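Local coordinates for protein signal transduction histidine kinase, LytS (PDB 5XSJ) that probably serves as a membrane-bound sensor histidine kinase that phosphorylates a protein histidine from ATP, represented here by its N-terminal, four-helix piece, at residues N35-I40 / D109-A114; L57-I62 / N82-Y87; Y75-L80 / S126-N131. One frame throughout, in Å; residues are numbered along the deposited sequence.

Contact 1 of 3, residues N35-I40 / D109-A114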
loop_
_atom_site.group_PDB
_atom_site.type_symbol
_atom_site.label_atom_id
_atom_site.label_comp_id
_atom_site.label_asym_id
_atom_site.label_seq_id
_atom_site.Cartn_x
_atom_site.Cartn_y
_atom_site.Cartn_z
ATOM N N ASN B 35 14.150 -9.827 13.181
ATOM C CA ASN B 35 15.016 -9.525 14.303
ATOM C C ASN B 35 15.320 -8.040 14.369
ATOM O O ASN B 35 15.285 -7.451 15.446
ATOM C CB ASN B 35 16.302 -10.353 14.215
ATOM C CG ASN B 35 16.087 -11.779 14.673
ATOM O OD1 ASN B 35 16.042 -12.038 15.865
ATOM N ND2 ASN B 35 15.907 -12.705 13.727
ATOM N N PHE B 36 15.583 -7.440 13.208
ATOM C CA PHE B 36 15.748 -5.985 13.093
ATOM C C PHE B 36 14.574 -5.226 13.718
ATOM O O PHE B 36 14.771 -4.349 14.551
ATOM C CB PHE B 36 15.905 -5.592 11.617
ATOM C CG PHE B 36 15.784 -4.117 11.355
ATOM C CD1 PHE B 36 16.812 -3.248 11.690
ATOM C CD2 PHE B 36 14.649 -3.599 10.744
ATOM C CE1 PHE B 36 16.711 -1.887 11.436
ATOM C CE2 PHE B 36 14.541 -2.239 10.484
ATOM C CZ PHE B 36 15.572 -1.379 10.831
ATOM N N ASN B 37 13.355 -5.572 13.297
ATOM C CA ASN B 37 12.135 -4.988 13.845
ATOM C C ASN B 37 12.078 -5.080 15.369
ATOM O O ASN B 37 11.860 -4.081 16.058
ATOM C CB ASN B 37 10.905 -5.675 13.249
ATOM C CG ASN B 37 10.627 -5.253 11.804
ATOM O OD1 ASN B 37 11.085 -4.207 11.343
ATOM N ND2 ASN B 37 9.861 -6.067 11.094
ATOM N N GLN B 38 12.274 -6.280 15.897
ATOM C CA GLN B 38 12.260 -6.474 17.348
ATOM C C GLN B 38 13.332 -5.659 18.037
ATOM O O GLN B 38 13.108 -5.136 19.127
ATOM C CB GLN B 38 12.432 -7.952 17.700
ATOM C CG GLN B 38 11.253 -8.828 17.249
ATOM C CD GLN B 38 11.541 -10.298 17.460
ATOM O OE1 GLN B 38 11.766 -10.746 18.589
ATOM N NE2 GLN B 38 11.592 -11.051 16.371
ATOM N N TYR B 39 14.498 -5.537 17.408
ATOM C CA TYR B 39 15.574 -4.771 18.023
ATOM C C TYR B 39 15.207 -3.301 18.160
ATOM O O TYR B 39 15.386 -2.714 19.227
ATOM C CB TYR B 39 16.870 -4.896 17.232
ATOM C CG TYR B 39 17.995 -4.082 17.838
ATOM C CD1 TYR B 39 18.500 -4.393 19.105
ATOM C CD2 TYR B 39 18.545 -3.006 17.161
ATOM C CE1 TYR B 39 19.531 -3.647 19.681
ATOM C CE2 TYR B 39 19.581 -2.252 17.721
ATOM C CZ TYR B 39 20.067 -2.583 18.982
ATOM O OH TYR B 39 21.094 -1.853 19.533
ATOM N N ILE B 40 14.694 -2.707 17.083
ATOM C CA ILE B 40 14.295 -1.303 17.113
ATOM C C ILE B 40 13.178 -1.058 18.134
ATOM O O ILE B 40 13.122 0.006 18.753
ATOM C CB ILE B 40 13.823 -0.812 15.709
ATOM C CG1 ILE B 40 14.965 -0.905 14.695
ATOM C CG2 ILE B 40 13.275 0.621 15.774
ATOM C CD1 ILE B 40 16.288 -0.308 15.205
ATOM N N ASP B 109 11.511 7.146 8.132
ATOM C CA ASP B 109 11.691 6.808 6.718
ATOM C C ASP B 109 12.584 5.586 6.504
ATOM O O ASP B 109 12.221 4.673 5.772
ATOM C CB ASP B 109 12.281 8.002 5.963
ATOM C CG ASP B 109 11.258 9.098 5.720
ATOM O OD1 ASP B 109 10.072 8.875 6.055
ATOM O OD2 ASP B 109 11.636 10.171 5.185
ATOM N N ASP B 110 13.759 5.588 7.132
ATOM C CA ASP B 110 14.682 4.458 7.039
ATOM C C ASP B 110 14.054 3.186 7.564
ATOM O O ASP B 110 14.267 2.117 7.021
ATOM C CB ASP B 110 15.968 4.738 7.818
ATOM C CG ASP B 110 16.857 5.749 7.135
ATOM O OD1 ASP B 110 16.893 5.754 5.891
ATOM O OD2 ASP B 110 17.539 6.523 7.845
ATOM N N PHE B 111 13.289 3.314 8.640
ATOM C CA PHE B 111 12.661 2.171 9.288
ATOM C C PHE B 111 11.642 1.547 8.341
ATOM O O PHE B 111 11.609 0.332 8.150
ATOM C CB PHE B 111 11.993 2.618 10.592
ATOM C CG PHE B 111 11.633 1.497 11.516
ATOM C CD1 PHE B 111 12.249 0.263 11.412
ATOM C CD2 PHE B 111 10.667 1.683 12.496
ATOM C CE1 PHE B 111 11.921 -0.775 12.282
ATOM C CE2 PHE B 111 10.341 0.661 13.363
ATOM C CZ PHE B 111 10.965 -0.574 13.255
ATOM N N VAL B 112 10.811 2.405 7.760
ATOM C CA VAL B 112 9.847 2.012 6.746
ATOM C C VAL B 112 10.520 1.448 5.498
ATOM O O VAL B 112 10.129 0.385 5.006
ATOM C CB VAL B 112 8.958 3.214 6.356
ATOM C CG1 VAL B 112 8.196 2.932 5.076
ATOM C CG2 VAL B 112 8.003 3.523 7.490
ATOM N N ALA B 113 11.527 2.148 4.983
ATOM C CA ALA B 113 12.201 1.679 3.764
ATOM C C ALA B 113 12.801 0.285 3.957
ATOM O O ALA B 113 12.688 -0.564 3.077
ATOM C CB ALA B 113 13.278 2.667 3.321
ATOM N N ALA B 114 13.398 0.031 5.115
ATOM C CA ALA B 114 13.951 -1.297 5.399
ATOM C C ALA B 114 12.900 -2.398 5.264
ATOM O O ALA B 114 13.172 -3.448 4.687
ATOM C CB ALA B 114 14.573 -1.323 6.788
#
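The rings of Phe36 and Phe111 meet at a steep tilt, their planes 72° apart and their centroids 5.6 Å from one another. Phe36 CE2 approaches the rim of Phe111 close to that ring's plane, 3.5 Å from Phe111 CE1, and on the way touches the methyl of Ala114. With CG trans to its own nitrogen (chi1 168°), Phe36 carries its ring out toward helix 104-133. Ile40, one turn further along, fills the angle between the two aromatics: its CG2 sits over a face of Phe111, displaced toward the rim and 3.9 Å from the ring centroid, a CH-pi contact, while its CG1 covers part of a face of Phe36. Phe111 is therefore gripped both at its rim and from above. Asn37 adds a polar neighbour, its OD1 3.7 Å from Phe111 CE1 and its amide turned steeply against the ring; that oxygen takes its hydrogen bond from Lys115, which also makes a cation-pi contact with Phe111. Ser91 and Thr94 of helix 73-99 pack on Phe36 as well. Such interlocking of large side chains between nearly antiparallel helices, here 157° apart, is characteristic of the buried interior of an antiparallel four-helix bundle.

Contact 2 of 3, residues L57-I62 / N82-Y87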
loop_
_atom_site.group_PDB
_atom_site.type_symbol
_atom_site.label_atom_id
_atom_site.label_comp_id
_atom_site.label_asym_id
_atom_site.label_seq_id
_atom_site.Cartn_x
_atom_site.Cartn_y
_atom_site.Cartn_z
ATOM N N LEU B 57 24.492 -13.941 5.858
ATOM C CA LEU B 57 24.262 -15.207 5.191
ATOM C C LEU B 57 23.506 -15.011 3.873
ATOM O O LEU B 57 23.800 -15.676 2.875
ATOM C CB LEU B 57 23.502 -16.164 6.115
ATOM C CG LEU B 57 24.242 -16.657 7.369
ATOM C CD1 LEU B 57 23.272 -17.288 8.361
ATOM C CD2 LEU B 57 25.351 -17.643 6.999
ATOM N N ALA B 58 22.515 -14.122 3.866
ATOM C CA ALA B 58 21.789 -13.833 2.618
ATOM C C ALA B 58 22.734 -13.255 1.556
ATOM O O ALA B 58 22.720 -13.660 0.398
ATOM C CB ALA B 58 20.626 -12.873 2.889
ATOM N N LYS B 59 23.564 -12.306 1.971
ATOM C CA LYS B 59 24.549 -11.692 1.086
ATOM C C LYS B 59 25.523 -12.708 0.453
ATOM O O LYS B 59 25.765 -12.682 -0.762
ATOM C CB LYS B 59 25.330 -10.633 1.873
ATOM C CG LYS B 59 26.349 -9.869 1.059
ATOM C CD LYS B 59 25.694 -8.834 0.153
ATOM C CE LYS B 59 26.744 -8.158 -0.731
ATOM N NZ LYS B 59 26.123 -7.316 -1.787
ATOM N N GLN B 60 26.080 -13.600 1.271
ATOM C CA GLN B 60 27.050 -14.592 0.794
ATOM C C GLN B 60 26.421 -15.556 -0.192
ATOM O O GLN B 60 27.008 -15.872 -1.224
ATOM C CB GLN B 60 27.645 -15.387 1.969
ATOM C CG GLN B 60 28.905 -16.211 1.618
ATOM C CD GLN B 60 28.585 -17.595 1.050
ATOM O OE1 GLN B 60 27.424 -18.021 1.028
ATOM N NE2 GLN B 60 29.621 -18.308 0.598
ATOM N N LYS B 61 25.230 -16.041 0.140
ATOM C CA LYS B 61 24.563 -17.016 -0.717
ATOM C C LYS B 61 24.089 -16.397 -2.029
ATOM O O LYS B 61 24.129 -17.049 -3.068
ATOM C CB LYS B 61 23.408 -17.677 0.035
ATOM C CG LYS B 61 23.917 -18.532 1.181
ATOM C CD LYS B 61 22.818 -19.170 2.005
ATOM C CE LYS B 61 23.444 -19.930 3.191
ATOM N NZ LYS B 61 22.433 -20.517 4.113
ATOM N N ILE B 62 23.657 -15.140 -1.998
ATOM C CA ILE B 62 23.364 -14.443 -3.253
ATOM C C ILE B 62 24.636 -14.378 -4.111
ATOM O O ILE B 62 24.602 -14.620 -5.325
ATOM C CB ILE B 62 22.819 -13.018 -3.014
ATOM C CG1 ILE B 62 21.424 -13.081 -2.382
ATOM C CG2 ILE B 62 22.761 -12.243 -4.333
ATOM C CD1 ILE B 62 20.946 -11.747 -1.879
ATOM N N ASN B 82 21.772 -5.950 -5.283
ATOM C CA ASN B 82 21.714 -4.515 -5.033
ATOM C C ASN B 82 20.606 -4.116 -4.072
ATOM O O ASN B 82 20.786 -3.249 -3.239
ATOM C CB ASN B 82 21.553 -3.774 -6.346
ATOM C CG ASN B 82 22.834 -3.716 -7.107
ATOM O OD1 ASN B 82 23.905 -3.633 -6.503
ATOM N ND2 ASN B 82 22.756 -3.785 -8.428
ATOM N N THR B 83 19.458 -4.766 -4.178
ATOM C CA THR B 83 18.337 -4.430 -3.316
ATOM C C THR B 83 18.665 -4.820 -1.875
ATOM O O THR B 83 18.311 -4.108 -0.938
ATOM C CB THR B 83 17.040 -5.125 -3.805
ATOM O OG1 THR B 83 16.803 -4.745 -5.162
ATOM C CG2 THR B 83 15.841 -4.741 -2.965
ATOM N N LEU B 84 19.357 -5.941 -1.692
ATOM C CA LEU B 84 19.799 -6.317 -0.350
ATOM C C LEU B 84 20.753 -5.275 0.220
ATOM O O LEU B 84 20.637 -4.904 1.391
ATOM C CB LEU B 84 20.473 -7.692 -0.349
ATOM C CG LEU B 84 20.772 -8.201 1.074
ATOM C CD1 LEU B 84 19.473 -8.525 1.804
ATOM C CD2 LEU B 84 21.692 -9.417 1.073
ATOM N N ASP B 85 21.687 -4.787 -0.596
ATOM C CA ASP B 85 22.589 -3.729 -0.142
ATOM C C ASP B 85 21.790 -2.504 0.322
ATOM O O ASP B 85 22.175 -1.848 1.297
ATOM C CB ASP B 85 23.576 -3.312 -1.242
ATOM C CG ASP B 85 24.612 -4.391 -1.567
ATOM O OD1 ASP B 85 24.832 -5.315 -0.753
ATOM O OD2 ASP B 85 25.218 -4.302 -2.654
ATOM N N SER B 86 20.685 -2.195 -0.369
ATOM C CA SER B 86 19.841 -1.059 0.031
ATOM C C SER B 86 19.176 -1.307 1.376
ATOM O O SER B 86 19.043 -0.412 2.195
ATOM C CB SER B 86 18.759 -0.770 -1.015
ATOM O OG SER B 86 19.316 -0.283 -2.220
ATOM N N TYR B 87 18.721 -2.528 1.576
ATOM C CA TYR B 87 18.172 -2.933 2.857
ATOM C C TYR B 87 19.212 -2.817 3.957
ATOM O O TYR B 87 18.929 -2.343 5.048
ATOM C CB TYR B 87 17.672 -4.368 2.772
ATOM C CG TYR B 87 17.453 -4.992 4.119
ATOM C CD1 TYR B 87 16.349 -4.642 4.885
ATOM C CD2 TYR B 87 18.335 -5.951 4.627
ATOM C CE1 TYR B 87 16.119 -5.219 6.134
ATOM C CE2 TYR B 87 18.114 -6.532 5.885
ATOM C CZ TYR B 87 16.998 -6.169 6.633
ATOM O OH TYR B 87 16.760 -6.738 7.882
#
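Leu84 of helix 73-99 faces Ala58, Lys59 and Ile62 of helix 45-67 in a hairpin of successive antiparallel helices, half of the four-helix bundle. The axes of the two short segments run at 164° and come within 10.6 Å. Along segment 82-87, Leu84 comes first and supplies the apolar part of the contact through one methyl. Trans at chi1 (-172°), it extends toward the opposite helix, where CD2 lies 3.8 Å from Ile62 CD1 and 4.0 Å from Ala58 CB. The same methyl presses on the Lys59 backbone, 3.6 Å from its N, so Leu84 sits close against the main chain as well as among side chains. Asp85 comes next, at the margin of this apolar patch, and its side chain meets that of Lys59 nearly perpendicular to it; a basic side chain of another protein in the complex also packs on Asp85. Lys59 starts out extended and then bends at chi2 (76°), which swings its amine across to helix 73-99. There it makes salt bridges with both Asp85 and Asp81, acids one helical turn apart whose paired negative charge would tend to favour the protonated amine. Lys59 NZ lies 2.6 Å from Asp85 OD1, on that oxygen's syn lone pair, and 3.3 Å from Asp85 OD2.

Contact 3 of 3, residues Y75-L80 / S126-N131; sequences YILRDL and STLMQN
Ile76 and Leu128 set the register of two almost antiparallel helical segments, with their CA atoms 7.2 Å apart. The segment axes make an angle of 158° and approach to 10.5 Å, close enough for branched side chains to interdigitate. These two residues also bury most of the surface: the two side chains lie alongside each other, pointing opposite ways, with Ile76 CG2 3.8 Å from Leu128 CG. Leu128 turns CD1 to the methyls of the facing helix, touching Leu77 CD2 at 3.5 Å and Leu80 CD2 at 3.9 Å. Leu77 meets it crosswise. Leu128 is thus flanked by three apolar residues spaced along one turn of the facing helix, in the manner of the layered core of a four-helix bundle. Leu65 of helix 45-67 packs on Leu77, Ile62 on Leu80, and Thr22 of helix 15-42 on Leu128, so all four helices contribute to the surroundings, while part of the outer surface meets other chains, Arg78 and Tyr75 bonding to the backbone of another protein and Met129 packing on Leu133 of the second subunit. Ile76 sends its other branch to the margin. Since CG1 is trans to the carbonyl carbon and chi2 is extended (171°), CD1 stretches out to Thr127 CG2 at 3.8 Å and to Asn131 ND2 at 3.2 Å, a short van der Waals contact. Within the contact the polar groups look elsewhere, Thr127 OG1 to the carbonyl of Ala123 and Asn131 ND2 to Asn73 OD1 at the start of helix 73-99. The two segments are consequently held by dispersion and the burial of apolar surface, while a directional polar tie between these helices comes just beyond, through Asn131 and Asn73.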
loop_
_atom_site.group_PDB
_atom_site.type_symbol
_atom_site.label_atom_id
_atom_site.label_comp_id
_atom_site.label_asym_id
_atom_site.label_seq_id
_atom_site.Cartn_x
_atom_site.Cartn_y
_atom_site.Cartn_z
ATOM N N TYR B 75 20.373 -11.080 -14.365
ATOM C CA TYR B 75 19.690 -9.792 -14.201
ATOM C C TYR B 75 18.894 -9.717 -12.909
ATOM O O TYR B 75 18.899 -8.690 -12.244
ATOM C CB TYR B 75 18.753 -9.512 -15.396
ATOM C CG TYR B 75 19.534 -9.203 -16.648
ATOM C CD1 TYR B 75 20.058 -7.937 -16.855
ATOM C CD2 TYR B 75 19.789 -10.186 -17.597
ATOM C CE1 TYR B 75 20.805 -7.648 -17.976
ATOM C CE2 TYR B 75 20.541 -9.903 -18.730
ATOM C CZ TYR B 75 21.044 -8.632 -18.910
ATOM O OH TYR B 75 21.787 -8.327 -20.024
ATOM N N ILE B 76 18.200 -10.798 -12.575
ATOM C CA ILE B 76 17.415 -10.860 -11.353
ATOM C C ILE B 76 18.334 -10.885 -10.130
ATOM O O ILE B 76 18.045 -10.254 -9.113
ATOM C CB ILE B 76 16.497 -12.104 -11.339
ATOM C CG1 ILE B 76 15.603 -12.119 -12.578
ATOM C CG2 ILE B 76 15.633 -12.128 -10.076
ATOM C CD1 ILE B 76 14.828 -13.419 -12.759
ATOM N N LEU B 77 19.448 -11.608 -10.238
ATOM C CA LEU B 77 20.375 -11.749 -9.121
ATOM C C LEU B 77 21.047 -10.422 -8.832
ATOM O O LEU B 77 21.232 -10.051 -7.666
ATOM C CB LEU B 77 21.425 -12.825 -9.404
ATOM C CG LEU B 77 20.985 -14.255 -9.115
ATOM C CD1 LEU B 77 21.955 -15.263 -9.705
ATOM C CD2 LEU B 77 20.859 -14.451 -7.627
ATOM N N ARG B 78 21.400 -9.702 -9.891
ATOM C CA ARG B 78 21.961 -8.370 -9.725
ATOM C C ARG B 78 20.953 -7.437 -9.037
ATOM O O ARG B 78 21.313 -6.697 -8.136
ATOM C CB ARG B 78 22.402 -7.779 -11.069
ATOM C CG ARG B 78 22.931 -6.351 -10.938
ATOM C CD ARG B 78 23.466 -5.806 -12.245
ATOM N NE ARG B 78 22.422 -5.705 -13.258
ATOM C CZ ARG B 78 22.638 -5.303 -14.508
ATOM N NH1 ARG B 78 23.869 -4.970 -14.896
ATOM N NH2 ARG B 78 21.626 -5.241 -15.368
ATOM N N ASP B 79 19.691 -7.474 -9.461
ATOM C CA ASP B 79 18.670 -6.648 -8.816
ATOM C C ASP B 79 18.505 -7.024 -7.344
ATOM O O ASP B 79 18.339 -6.168 -6.482
ATOM C CB ASP B 79 17.318 -6.785 -9.527
ATOM C CG ASP B 79 17.281 -6.083 -10.877
ATOM O OD1 ASP B 79 18.154 -5.221 -11.142
ATOM O OD2 ASP B 79 16.359 -6.392 -11.671
ATOM N N LEU B 80 18.520 -8.323 -7.074
ATOM C CA LEU B 80 18.328 -8.808 -5.722
ATOM C C LEU B 80 19.535 -8.432 -4.842
ATOM O O LEU B 80 19.378 -7.973 -3.718
ATOM C CB LEU B 80 18.098 -10.324 -5.747
ATOM C CG LEU B 80 18.182 -11.049 -4.402
ATOM C CD1 LEU B 80 17.173 -10.494 -3.383
ATOM C CD2 LEU B 80 18.008 -12.542 -4.598
ATOM N N SER B 126 11.326 -15.234 -4.824
ATOM C CA SER B 126 10.294 -16.160 -5.270
ATOM C C SER B 126 10.307 -16.241 -6.801
ATOM O O SER B 126 10.046 -17.294 -7.368
ATOM C CB SER B 126 8.925 -15.741 -4.744
ATOM O OG SER B 126 8.319 -14.851 -5.653
ATOM N N THR B 127 10.650 -15.144 -7.471
ATOM C CA THR B 127 10.844 -15.179 -8.922
ATOM C C THR B 127 11.995 -16.106 -9.305
ATOM O O THR B 127 11.878 -16.924 -10.224
ATOM C CB THR B 127 11.129 -13.782 -9.496
ATOM O OG1 THR B 127 9.985 -12.940 -9.321
ATOM C CG2 THR B 127 11.464 -13.865 -10.971
ATOM N N LEU B 128 13.118 -15.974 -8.605
ATOM C CA LEU B 128 14.250 -16.857 -8.844
ATOM C C LEU B 128 13.858 -18.314 -8.655
ATOM O O LEU B 128 14.193 -19.164 -9.473
ATOM C CB LEU B 128 15.405 -16.510 -7.917
ATOM C CG LEU B 128 16.375 -15.475 -8.472
ATOM C CD1 LEU B 128 17.411 -15.125 -7.406
ATOM C CD2 LEU B 128 17.048 -15.985 -9.740
ATOM N N MET B 129 13.136 -18.594 -7.576
ATOM C CA MET B 129 12.780 -19.968 -7.240
ATOM C C MET B 129 11.918 -20.581 -8.329
ATOM O O MET B 129 12.047 -21.761 -8.646
ATOM C CB MET B 129 12.055 -20.030 -5.899
ATOM C CG MET B 129 12.373 -21.261 -5.058
ATOM S SD MET B 129 11.610 -21.133 -3.421
ATOM C CE MET B 129 12.133 -19.491 -2.927
ATOM N N GLN B 130 11.039 -19.770 -8.903
ATOM C CA GLN B 130 10.202 -20.218 -10.002
ATOM C C GLN B 130 11.023 -20.514 -11.249
ATOM O O GLN B 130 10.768 -21.500 -11.940
ATOM C CB GLN B 130 9.130 -19.184 -10.331
ATOM C CG GLN B 130 8.105 -18.954 -9.232
ATOM C CD GLN B 130 6.998 -18.013 -9.695
ATOM O OE1 GLN B 130 6.286 -18.298 -10.672
ATOM N NE2 GLN B 130 6.861 -16.879 -9.012
ATOM N N ASN B 131 11.996 -19.657 -11.538
ATOM C CA ASN B 131 12.874 -19.855 -12.685
ATOM C C ASN B 131 13.717 -21.119 -12.577
ATOM O O ASN B 131 13.860 -21.859 -13.547
ATOM C CB ASN B 131 13.782 -18.648 -12.861
ATOM C CG ASN B 131 13.028 -17.435 -13.332
ATOM O OD1 ASN B 131 11.801 -17.457 -13.438
ATOM N ND2 ASN B 131 13.755 -16.363 -13.621
#

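The contacts sample three pairings of an up-and-down four-helix bundle. Contact 1 joins the first helix, 15-42, to the last, 104-133, closing the bundle; contact 2 joins the middle two, and contact 3 the last two. In sequence, both segments of contact 2 fall between those of contact 1, while those of contact 3 alternate with both. Contacts 2 and 3 share helix 73-99, their centres about 12 Å apart, and touch through Ile62 and Leu80. Contact 1 touches contact 2 through Tyr87, their centres about 16 Å apart; its centre is about 24 Å from that of contact 3. Contact 2 connects the contacts on either side of the chain's centre, while outer helix faces meet other chains.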